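Local structure of OBCA, Oxalate Biosynthetic Component A (Burkholderia glumae, 4NNB) at residues A[130-133]-A[134-138]; A[206-209]-A[210-214]; A[349-352]-A[353-356]; A[469-473]-A[474-478]. The protein is a bacterial enzyme-family protein with a TIM-barrel-type domain that holds a magnesium ion and an oxaloacetate ion. One frame throughout, in Å; residues are numbered along the deposited sequence.

Contact 1 of 4, residues A[130-133]-A[134-138]; sequences RIVL and QLTTY
With chi1 at 57°, the hydroxyl of Thr-136 sits between its own backbone N and carbonyl carbon, and from there OG1 reaches back one turn to Val-132 O; Thr-137, rotated to -62°, keeps OG1 beside its backbone N and does the same toward Leu-133 O. The two hydroxyl bonds are short, 2.7 Å from Thr-136 OG1 to Val-132 O and 2.6 Å from Thr-137 OG1 to Leu-133 O. Each carbonyl also accepts the amide N of the same threonine, and the hydroxyl and N-H come to it from opposite faces of its plane and hold it between them. This is the C-terminal end of helix 125-137, where both side chains fold back on the i-4 carbonyls. Both hydroxyls have a second partner in Lys-491, Thr-136 OG1 at its backbone N and Thr-137 OG1 at its NZ, which ties the helix end to strand 489-491. On another face Ile-131 and Leu-135 lie side by side and point the same way, Ile-131 CG2 resting 4.1 Å from Leu-135 CD1; Ile-131 also packs on helix 161-170. Leu-135 N also bonds Ile-131 O at 2.9 Å. One turn before Tyr-138, Gln-134 bends at chi2 and lays NE2 over a face of the Tyr-138 ring, 3.2 Å above its plane and offset toward the rim, while the same nitrogen donates to Ala-193 O. Tyr-138, the first residue to leave helical phi/psi, stacks its ring with His-157.

Contact 2 of 4, residues A[206-209]-A[210-214]; sequences EAIT and EETIR
Helix 205-217, which packs against strand 222-229 and helix 255-268 of the barrel-type domain, brings Thr-212 back onto the turn before it, where the side chain meets Ile-208. Thr-212 OG1 lies 2.8 Å from Ile-208 O and donates to it from well above the carbonyl plane, 38° out, so this bond does not use an in-plane lone pair. The amide Thr-212 N comes to the same oxygen from the other face at 2.9 Å, and Ile-208 O is thus held by two donors of one residue. A chi1 of -64° places the hydroxyl beside its own backbone N, within reach of that carbonyl. The side chains themselves cross obliquely, Ile-208 CG2 passing 4.1 Å from Thr-212 OG1, and both lean on Leu-225 of the neighbouring strand. This buried flank is where the helix lies against strand 222-229 of the central sheet. Beside it Thr-209 and Ile-213 run alongside each other in the same direction: Ile-213 CD1 rests 3.6 Å from Thr-209 CG2 and 3.4 Å from Thr-209 O. The methyl of Thr-209 faces its partner because CG2 stands anti to the backbone N, which leaves OG1 turned the other way to bond Pro-205 O. Thr-209 also touches Met-264 and Val-265, and Ile-213 touches Arg-268, all on helix 255-268. On the more open flank, Glu-210 and Glu-211 both bend at chi2 and lead their carboxylates away from the preceding turn, Glu-210 OE1 to a salt bridge with Arg-268 and Glu-211 OE2 to a hydrogen bond with Trp-496 N.

Contact 3 of 4, residues A[349-352]-A[353-356]; sequences VFNH and AIVD. With OAA (oxaloacetate ion), chain C.
Asn-351 OD1 accepts from Ile-354 N at 2.8 Å, the donor nearly on the line of the side-chain C=O: this is the N-cap bond of helix 352-359. A chi1 of 55° swings CG of Asn-351 between its own backbone N and carbonyl carbon and so aims the amide at the first turn, where it crosses the Ile-354 side chain at about a right angle, OD1 3.3 Å from Ile-354 CG1. The other end, ND2, donates to Ala-315 O, which fixes the flip of the amide. In the same turn Asp-356 N bonds His-352 O at 2.9 Å. Next to the cap, Val-349 at the end of strand 344-349 sets CG1 3.5 Å from Val-355 CG2, the two side chains crossing at a slant, so strand end and helix start share an apolar junction. Phe-350 reaches away from the helix to the ligand: its CB rests 3.9 Å from Ile-354 CD1, while CZ lies 3.5 Å from C2 of the oxaloacetate ion, which meets the ring at its edge and in plane. The ring therefore offers the ion apolar contact, whereas hydrogen bonds to it come from Ser-277, Ser-279, Arg-281, Ser-310 and Tyr-324.

Contact 4 of 4, residues A[469-473]-A[474-478]; sequences GIRVG and LEDGL. With MG (magnesium ion), chain B; OAA (oxaloacetate ion), chain C.
Arg-471 and Asp-476 cross at about a right angle as side chains, yet their flat ends come to lie nearly coplanar, the guanidinium and carboxylate planes only 9° apart. With Glu-475 they form a salt-bridge network in the loop that follows strand 469-472 of the barrel-type sheet, at the magnesium site. In a bidentate, side-on salt bridge, Arg-471 NE bonds OD1 of Asp-476 at 2.8 Å and Arg-471 NH2 bonds OD2 of Asp-476 at 2.9 Å, each oxygen using its syn lone pair. The arginine reaches there with CG anti to its backbone N (chi1 156°) and a bend at chi3. Glu-475 meets the same guanidinium quite differently: the planes are 50° apart, and OE2 lies over one face, 3.6 Å from Arg-471 NH2, a long salt bridge of charges alone with no N-H aimed at it. Held extended beyond CG, the glutamate carries its other oxygen, OE1, to the magnesium ion at 2.2 Å. His-224 and His-226 complete the protein ligands, and O2 and O3 of the oxaloacetate ion also bind the metal. Arg-471 is thus a second-shell residue, and Asp-476 behind it holds its guanidinium flat. In the turn itself Gly-473 O takes two amides, Asp-476 N from above the carbonyl plane and Gly-477 N within it. At the far edge of the guanidinium, Arg-471 NH1 donates in plane to a water 3.0 Å away, and that water is bound to the magnesium at 2.3 Å.

Contacts 3 and 4 both touch the oxaloacetate ion: contact 3 brings the edge of Phe-350 to it, and contact 4 supplies Glu-475 to the magnesium ion that the oxaloacetate also binds. Their centres are about 20 Å apart and their nearest atoms about 7 Å. Contact 2 lies further from the ligands; the side chain of Ile-208 is about 12 Å from the magnesium, and the nearest atoms of contacts 2 and 4 are about 6 Å apart. Contact 1, in the N-terminal domain, comes within about 6 Å of contact 4 at nearest atoms but lies about 36 Å, centre to centre, from contact 3, on the opposite side of the chain's centre.

Contact 1 of 4, residues A[130-133]-A[134-138]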
loop_
_atom_site.group_PDB
_atom_site.type_symbol
_atom_site.label_atom_id
_atom_site.label_comp_id
_atom_site.label_asym_id
_atom_site.label_seq_id
_atom_site.Cartn_x
_atom_site.Cartn_y
_atom_site.Cartn_z
ATOM N N ARG A 130 -15.505 0.481 11.052
ATOM C CA ARG A 130 -15.995 0.969 9.770
ATOM C C ARG A 130 -16.050 2.489 9.738
ATOM O O ARG A 130 -15.626 3.114 8.760
ATOM C CB ARG A 130 -17.401 0.428 9.483
ATOM C CG ARG A 130 -17.444 -0.850 8.663
ATOM C CD ARG A 130 -18.888 -1.331 8.506
ATOM N NE ARG A 130 -19.547 -0.777 7.325
ATOM C CZ ARG A 130 -20.836 -0.942 7.042
ATOM N NH1 ARG A 130 -21.612 -1.637 7.867
ATOM N NH2 ARG A 130 -21.354 -0.412 5.937
ATOM N N ILE A 131 -16.594 3.078 10.801
ATOM C CA ILE A 131 -16.736 4.529 10.879
ATOM C C ILE A 131 -15.366 5.187 10.993
ATOM O O ILE A 131 -15.071 6.157 10.279
ATOM C CB ILE A 131 -17.609 4.951 12.077
ATOM C CG1 ILE A 131 -19.027 4.404 11.903
ATOM C CG2 ILE A 131 -17.651 6.459 12.199
ATOM C CD1 ILE A 131 -19.908 4.581 13.115
ATOM N N VAL A 132 -14.537 4.673 11.899
ATOM C CA VAL A 132 -13.202 5.222 12.088
ATOM C C VAL A 132 -12.376 5.156 10.783
ATOM O O VAL A 132 -11.737 6.135 10.402
ATOM C CB VAL A 132 -12.457 4.562 13.274
ATOM C CG1 VAL A 132 -11.015 5.046 13.329
ATOM C CG2 VAL A 132 -13.152 4.899 14.599
ATOM N N LEU A 133 -12.419 4.024 10.092
ATOM C CA LEU A 133 -11.687 3.893 8.832
ATOM C C LEU A 133 -12.236 4.845 7.764
ATOM O O LEU A 133 -11.476 5.469 7.027
ATOM C CB LEU A 133 -11.684 2.434 8.347
ATOM C CG LEU A 133 -10.832 1.501 9.223
ATOM C CD1 LEU A 133 -11.219 0.039 9.000
ATOM C CD2 LEU A 133 -9.310 1.705 8.995
ATOM N N GLN A 134 -13.555 4.982 7.694
ATOM C CA GLN A 134 -14.127 5.876 6.698
ATOM C C GLN A 134 -13.731 7.333 6.955
ATOM O O GLN A 134 -13.297 8.037 6.040
ATOM C CB GLN A 134 -15.647 5.750 6.640
ATOM C CG GLN A 134 -16.235 6.541 5.484
ATOM C CD GLN A 134 -15.732 6.053 4.142
ATOM O OE1 GLN A 134 -16.090 4.962 3.693
ATOM N NE2 GLN A 134 -14.884 6.852 3.500
ATOM N N LEU A 135 -13.885 7.782 8.194
ATOM C CA LEU A 135 -13.590 9.171 8.527
ATOM C C LEU A 135 -12.091 9.490 8.485
ATOM O O LEU A 135 -11.704 10.582 8.081
ATOM C CB LEU A 135 -14.206 9.556 9.881
ATOM C CG LEU A 135 -15.744 9.637 9.917
ATOM C CD1 LEU A 135 -16.239 10.147 11.266
ATOM C CD2 LEU A 135 -16.283 10.508 8.796
ATOM N N THR A 136 -11.245 8.551 8.899
ATOM C CA THR A 136 -9.802 8.788 8.785
ATOM C C THR A 136 -9.324 8.717 7.331
ATOM O O THR A 136 -8.289 9.297 7.000
ATOM C CB THR A 136 -8.931 7.888 9.707
ATOM O OG1 THR A 136 -9.195 6.503 9.445
ATOM C CG2 THR A 136 -9.197 8.196 11.183
ATOM N N THR A 137 -10.076 8.020 6.474
ATOM C CA THR A 137 -9.837 8.056 5.027
ATOM C C THR A 137 -10.139 9.462 4.518
ATOM O O THR A 137 -9.498 9.951 3.588
ATOM C CB THR A 137 -10.722 7.035 4.266
ATOM O OG1 THR A 137 -10.397 5.707 4.691
ATOM C CG2 THR A 137 -10.516 7.129 2.750
ATOM N N TYR A 138 -11.112 10.113 5.150
ATOM C CA TYR A 138 -11.494 11.471 4.791
ATOM C C TYR A 138 -10.628 12.528 5.496
ATOM O O TYR A 138 -10.938 13.715 5.448
ATOM C CB TYR A 138 -12.968 11.707 5.132
ATOM C CG TYR A 138 -13.969 11.043 4.209
ATOM C CD1 TYR A 138 -13.603 10.542 2.964
ATOM C CD2 TYR A 138 -15.300 10.918 4.598
ATOM C CE1 TYR A 138 -14.549 9.945 2.132
ATOM C CE2 TYR A 138 -16.232 10.331 3.793
ATOM C CZ TYR A 138 -15.868 9.854 2.566
ATOM O OH TYR A 138 -16.833 9.274 1.783
#

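Contact 2 of 4, residues A[206-209]-A[210-214]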
loop_
_atom_site.group_PDB
_atom_site.type_symbol
_atom_site.label_atom_id
_atom_site.label_comp_id
_atom_site.label_asym_id
_atom_site.label_seq_id
_atom_site.Cartn_x
_atom_site.Cartn_y
_atom_site.Cartn_z
ATOM N N GLU A 206 7.589 15.585 -5.319
ATOM C CA GLU A 206 7.749 16.355 -4.081
ATOM C C GLU A 206 7.264 15.570 -2.873
ATOM O O GLU A 206 7.956 15.474 -1.859
ATOM C CB GLU A 206 6.973 17.672 -4.159
ATOM C CG GLU A 206 7.651 18.828 -3.441
ATOM C CD GLU A 206 8.732 19.474 -4.285
ATOM O OE1 GLU A 206 8.709 19.300 -5.525
ATOM O OE2 GLU A 206 9.605 20.154 -3.710
ATOM N N ALA A 207 6.069 15.012 -2.992
ATOM C CA ALA A 207 5.465 14.243 -1.907
ATOM C C ALA A 207 6.230 12.940 -1.656
ATOM O O ALA A 207 6.442 12.544 -0.504
ATOM C CB ALA A 207 3.986 13.969 -2.215
ATOM N N ILE A 208 6.642 12.271 -2.734
ATOM C CA ILE A 208 7.415 11.041 -2.601
ATOM C C ILE A 208 8.737 11.313 -1.889
ATOM O O ILE A 208 9.145 10.557 -0.998
ATOM C CB ILE A 208 7.633 10.373 -3.984
ATOM C CG1 ILE A 208 6.322 9.746 -4.458
ATOM C CG2 ILE A 208 8.762 9.337 -3.939
ATOM C CD1 ILE A 208 6.347 9.255 -5.925
ATOM N N THR A 209 9.402 12.400 -2.271
ATOM C CA THR A 209 10.641 12.795 -1.607
ATOM C C THR A 209 10.412 13.028 -0.114
ATOM O O THR A 209 11.163 12.524 0.722
ATOM C CB THR A 209 11.242 14.076 -2.235
ATOM O OG1 THR A 209 11.606 13.815 -3.594
ATOM C CG2 THR A 209 12.481 14.522 -1.474
ATOM N N GLU A 210 9.373 13.781 0.218
ATOM C CA GLU A 210 9.128 14.137 1.618
ATOM C C GLU A 210 8.826 12.899 2.458
ATOM O O GLU A 210 9.354 12.750 3.561
ATOM C CB GLU A 210 8.001 15.172 1.730
ATOM C CG GLU A 210 7.640 15.554 3.165
ATOM C CD GLU A 210 8.786 16.253 3.884
ATOM O OE1 GLU A 210 9.640 16.856 3.198
ATOM O OE2 GLU A 210 8.830 16.201 5.137
ATOM N N GLU A 211 8.023 11.983 1.916
ATOM C CA GLU A 211 7.684 10.754 2.643
ATOM C C GLU A 211 8.887 9.832 2.795
ATOM O O GLU A 211 9.078 9.212 3.850
ATOM C CB GLU A 211 6.501 10.020 1.978
ATOM C CG GLU A 211 6.090 8.747 2.694
ATOM C CD GLU A 211 5.543 9.010 4.105
ATOM O OE1 GLU A 211 4.753 9.961 4.279
ATOM O OE2 GLU A 211 5.904 8.263 5.032
ATOM N N THR A 212 9.710 9.751 1.748
ATOM C CA THR A 212 10.945 8.971 1.805
ATOM C C THR A 212 11.840 9.449 2.953
ATOM O O THR A 212 12.332 8.655 3.759
ATOM C CB THR A 212 11.734 9.076 0.462
ATOM O OG1 THR A 212 10.953 8.481 -0.585
ATOM C CG2 THR A 212 13.067 8.363 0.552
ATOM N N ILE A 213 12.064 10.752 3.009
ATOM C CA ILE A 213 12.891 11.331 4.063
ATOM C C ILE A 213 12.285 11.137 5.457
ATOM O O ILE A 213 12.985 10.719 6.385
ATOM C CB ILE A 213 13.163 12.806 3.775
ATOM C CG1 ILE A 213 14.143 12.899 2.607
ATOM C CG2 ILE A 213 13.765 13.495 5.009
ATOM C CD1 ILE A 213 13.968 14.123 1.805
ATOM N N ARG A 214 10.993 11.410 5.601
ATOM C CA ARG A 214 10.329 11.151 6.878
ATOM C C ARG A 214 10.401 9.686 7.284
ATOM O O ARG A 214 10.631 9.381 8.451
ATOM C CB ARG A 214 8.869 11.610 6.850
ATOM C CG ARG A 214 8.711 13.103 6.653
ATOM C CD ARG A 214 7.547 13.603 7.462
ATOM N NE ARG A 214 7.658 13.185 8.858
ATOM C CZ ARG A 214 6.672 13.271 9.740
ATOM N NH1 ARG A 214 6.855 12.856 10.983
ATOM N NH2 ARG A 214 5.497 13.765 9.376
#

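Contact 3 of 4, residues A[349-352]-A[353-356]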
loop_
_atom_site.group_PDB
_atom_site.type_symbol
_atom_site.label_atom_id
_atom_site.label_comp_id
_atom_site.label_asym_id
_atom_site.label_seq_id
_atom_site.Cartn_x
_atom_site.Cartn_y
_atom_site.Cartn_z
ATOM N N VAL A 349 10.117 -12.198 -3.915
ATOM C CA VAL A 349 9.652 -13.582 -3.907
ATOM C C VAL A 349 8.117 -13.641 -3.817
ATOM O O VAL A 349 7.535 -13.746 -2.725
ATOM C CB VAL A 349 10.299 -14.393 -2.773
ATOM C CG1 VAL A 349 9.929 -15.866 -2.911
ATOM C CG2 VAL A 349 11.822 -14.234 -2.793
ATOM N N PHE A 350 7.468 -13.569 -4.971
ATOM C CA PHE A 350 6.006 -13.577 -5.037
ATOM C C PHE A 350 5.426 -14.984 -4.924
ATOM O O PHE A 350 4.288 -15.155 -4.490
ATOM C CB PHE A 350 5.520 -12.974 -6.366
ATOM C CG PHE A 350 5.540 -11.462 -6.410
ATOM C CD1 PHE A 350 6.577 -10.780 -7.050
ATOM C CD2 PHE A 350 4.512 -10.727 -5.824
ATOM C CE1 PHE A 350 6.587 -9.381 -7.105
ATOM C CE2 PHE A 350 4.511 -9.331 -5.865
ATOM C CZ PHE A 350 5.539 -8.653 -6.501
ATOM N N ASN A 351 6.187 -15.993 -5.345
ATOM C CA ASN A 351 5.614 -17.329 -5.545
ATOM C C ASN A 351 6.679 -18.415 -5.518
ATOM O O ASN A 351 7.873 -18.110 -5.505
ATOM C CB ASN A 351 4.810 -17.369 -6.859
ATOM C CG ASN A 351 5.637 -16.927 -8.072
ATOM O OD1 ASN A 351 6.821 -17.235 -8.172
ATOM N ND2 ASN A 351 5.014 -16.188 -8.978
ATOM N N HIS A 352 6.261 -19.678 -5.519
ATOM C CA HIS A 352 7.228 -20.773 -5.467
ATOM C C HIS A 352 8.057 -20.882 -6.749
ATOM O O HIS A 352 9.221 -21.285 -6.710
ATOM C CB HIS A 352 6.547 -22.110 -5.137
ATOM C CG HIS A 352 6.081 -22.204 -3.718
ATOM N ND1 HIS A 352 6.951 -22.396 -2.663
ATOM C CD2 HIS A 352 4.844 -22.100 -3.175
ATOM C CE1 HIS A 352 6.265 -22.424 -1.532
ATOM N NE2 HIS A 352 4.987 -22.239 -1.813
ATOM N N ALA A 353 7.458 -20.530 -7.880
ATOM C CA ALA A 353 8.199 -20.522 -9.138
ATOM C C ALA A 353 9.442 -19.643 -8.998
ATOM O O ALA A 353 10.533 -20.013 -9.447
ATOM C CB ALA A 353 7.317 -20.026 -10.270
ATOM N N ILE A 354 9.286 -18.490 -8.346
ATOM C CA ILE A 354 10.438 -17.607 -8.129
ATOM C C ILE A 354 11.507 -18.261 -7.256
ATOM O O ILE A 354 12.706 -18.160 -7.556
ATOM C CB ILE A 354 10.010 -16.212 -7.617
ATOM C CG1 ILE A 354 9.495 -15.390 -8.803
ATOM C CG2 ILE A 354 11.167 -15.495 -6.920
ATOM C CD1 ILE A 354 8.629 -14.180 -8.435
ATOM N N VAL A 355 11.088 -18.946 -6.196
ATOM C CA VAL A 355 12.045 -19.677 -5.358
ATOM C C VAL A 355 12.812 -20.738 -6.170
ATOM O O VAL A 355 14.048 -20.805 -6.113
ATOM C CB VAL A 355 11.365 -20.352 -4.148
ATOM C CG1 VAL A 355 12.427 -21.032 -3.263
ATOM C CG2 VAL A 355 10.571 -19.323 -3.331
ATOM N N ASP A 356 12.075 -21.547 -6.926
ATOM C CA ASP A 356 12.684 -22.560 -7.787
ATOM C C ASP A 356 13.688 -21.950 -8.753
ATOM O O ASP A 356 14.804 -22.439 -8.903
ATOM C CB ASP A 356 11.613 -23.272 -8.600
ATOM C CG ASP A 356 10.686 -24.103 -7.748
ATOM O OD1 ASP A 356 11.039 -24.409 -6.590
ATOM O OD2 ASP A 356 9.600 -24.454 -8.248
HETATM O O1 OAA C . 8.838 -5.175 -8.090
HETATM O O2 OAA C . 7.934 -3.493 -6.863
HETATM O O4 OAA C . 2.972 -5.173 -6.740
HETATM O O5 OAA C . 3.984 -5.709 -8.734
HETATM O O3 OAA C . 5.283 -3.568 -6.297
HETATM C C1 OAA C . 7.820 -4.651 -7.456
HETATM C C2 OAA C . 6.517 -5.420 -7.428
HETATM C C3 OAA C . 5.286 -4.631 -7.045
HETATM C C4 OAA C . 4.010 -5.190 -7.538
#

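Contact 4 of 4, residues A[469-473]-A[474-478]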
loop_
_atom_site.group_PDB
_atom_site.type_symbol
_atom_site.label_atom_id
_atom_site.label_comp_id
_atom_site.label_asym_id
_atom_site.label_seq_id
_atom_site.Cartn_x
_atom_site.Cartn_y
_atom_site.Cartn_z
ATOM N N GLY A 469 14.966 -8.618 7.946
ATOM C CA GLY A 469 14.293 -7.358 7.700
ATOM C C GLY A 469 12.795 -7.475 7.676
ATOM O O GLY A 469 12.249 -8.567 7.530
ATOM N N ILE A 470 12.127 -6.331 7.821
ATOM C CA ILE A 470 10.678 -6.247 7.734
ATOM C C ILE A 470 10.328 -5.009 6.914
ATOM O O ILE A 470 10.944 -3.952 7.080
ATOM C CB ILE A 470 10.032 -6.121 9.139
ATOM C CG1 ILE A 470 10.185 -7.421 9.920
ATOM C CG2 ILE A 470 8.531 -5.777 9.045
ATOM C CD1 ILE A 470 9.766 -7.276 11.388
ATOM N N ARG A 471 9.341 -5.144 6.032
ATOM C CA ARG A 471 8.897 -4.040 5.195
ATOM C C ARG A 471 7.488 -3.626 5.595
ATOM O O ARG A 471 6.628 -4.480 5.873
ATOM C CB ARG A 471 8.935 -4.447 3.702
ATOM C CG ARG A 471 7.993 -3.656 2.790
ATOM C CD ARG A 471 8.296 -3.888 1.284
ATOM N NE ARG A 471 7.071 -3.844 0.495
ATOM C CZ ARG A 471 7.000 -4.046 -0.823
ATOM N NH1 ARG A 471 8.095 -4.299 -1.538
ATOM N NH2 ARG A 471 5.819 -4.007 -1.414
ATOM N N VAL A 472 7.254 -2.316 5.640
ATOM C CA VAL A 472 5.903 -1.782 5.847
ATOM C C VAL A 472 5.753 -0.570 4.939
ATOM O O VAL A 472 6.741 -0.076 4.397
ATOM C CB VAL A 472 5.679 -1.330 7.308
ATOM C CG1 VAL A 472 5.606 -2.533 8.234
ATOM C CG2 VAL A 472 6.790 -0.373 7.739
ATOM N N GLY A 473 4.524 -0.099 4.766
ATOM C CA GLY A 473 4.286 1.130 4.028
ATOM C C GLY A 473 2.927 1.109 3.359
ATOM O O GLY A 473 2.311 0.046 3.268
ATOM N N LEU A 474 2.468 2.261 2.864
ATOM C CA LEU A 474 1.156 2.343 2.200
ATOM C C LEU A 474 1.000 1.384 1.004
ATOM O O LEU A 474 -0.115 0.945 0.689
ATOM C CB LEU A 474 0.846 3.786 1.790
ATOM C CG LEU A 474 0.738 4.807 2.933
ATOM C CD1 LEU A 474 0.100 6.123 2.436
ATOM C CD2 LEU A 474 -0.059 4.222 4.095
ATOM N N GLU A 475 2.109 1.048 0.349
ATOM C CA GLU A 475 2.089 0.003 -0.683
ATOM C C GLU A 475 1.435 -1.294 -0.211
ATOM O O GLU A 475 0.668 -1.919 -0.952
ATOM C CB GLU A 475 3.519 -0.288 -1.170
ATOM C CG GLU A 475 3.616 -1.490 -2.121
ATOM C CD GLU A 475 4.912 -1.489 -2.921
ATOM O OE1 GLU A 475 5.091 -2.374 -3.788
ATOM O OE2 GLU A 475 5.762 -0.612 -2.661
ATOM N N ASP A 476 1.726 -1.700 1.022
ATOM C CA ASP A 476 1.263 -2.998 1.532
ATOM C C ASP A 476 -0.009 -2.949 2.386
ATOM O O ASP A 476 -0.795 -3.898 2.388
ATOM C CB ASP A 476 2.385 -3.674 2.321
ATOM C CG ASP A 476 3.634 -3.851 1.490
ATOM O OD1 ASP A 476 4.756 -3.677 2.021
ATOM O OD2 ASP A 476 3.484 -4.131 0.290
ATOM N N GLY A 477 -0.201 -1.851 3.115
ATOM C CA GLY A 477 -1.403 -1.660 3.914
ATOM C C GLY A 477 -1.568 -0.200 4.285
ATOM O O GLY A 477 -0.577 0.508 4.463
ATOM N N LEU A 478 -2.815 0.250 4.425
ATOM C CA LEU A 478 -3.099 1.673 4.640
ATOM C C LEU A 478 -3.359 2.026 6.106
ATOM O O LEU A 478 -3.560 3.199 6.441
ATOM C CB LEU A 478 -4.296 2.098 3.789
ATOM C CG LEU A 478 -4.098 1.942 2.275
ATOM C CD1 LEU A 478 -5.347 2.389 1.492
ATOM C CD2 LEU A 478 -2.855 2.721 1.839
HETATM MG MG MG B . 6.621 -2.605 -5.328
HETATM O O1 OAA C . 8.838 -5.175 -8.090
HETATM O O2 OAA C . 7.934 -3.493 -6.863
HETATM O O4 OAA C . 2.972 -5.173 -6.740
HETATM O O5 OAA C . 3.984 -5.709 -8.734
HETATM O O3 OAA C . 5.283 -3.568 -6.297
HETATM C C1 OAA C . 7.820 -4.651 -7.456
HETATM C C2 OAA C . 6.517 -5.420 -7.428
HETATM C C3 OAA C . 5.286 -4.631 -7.045
HETATM C C4 OAA C . 4.010 -5.190 -7.538
HETATM O O HOH W 1 6.766 -4.557 -4.196
#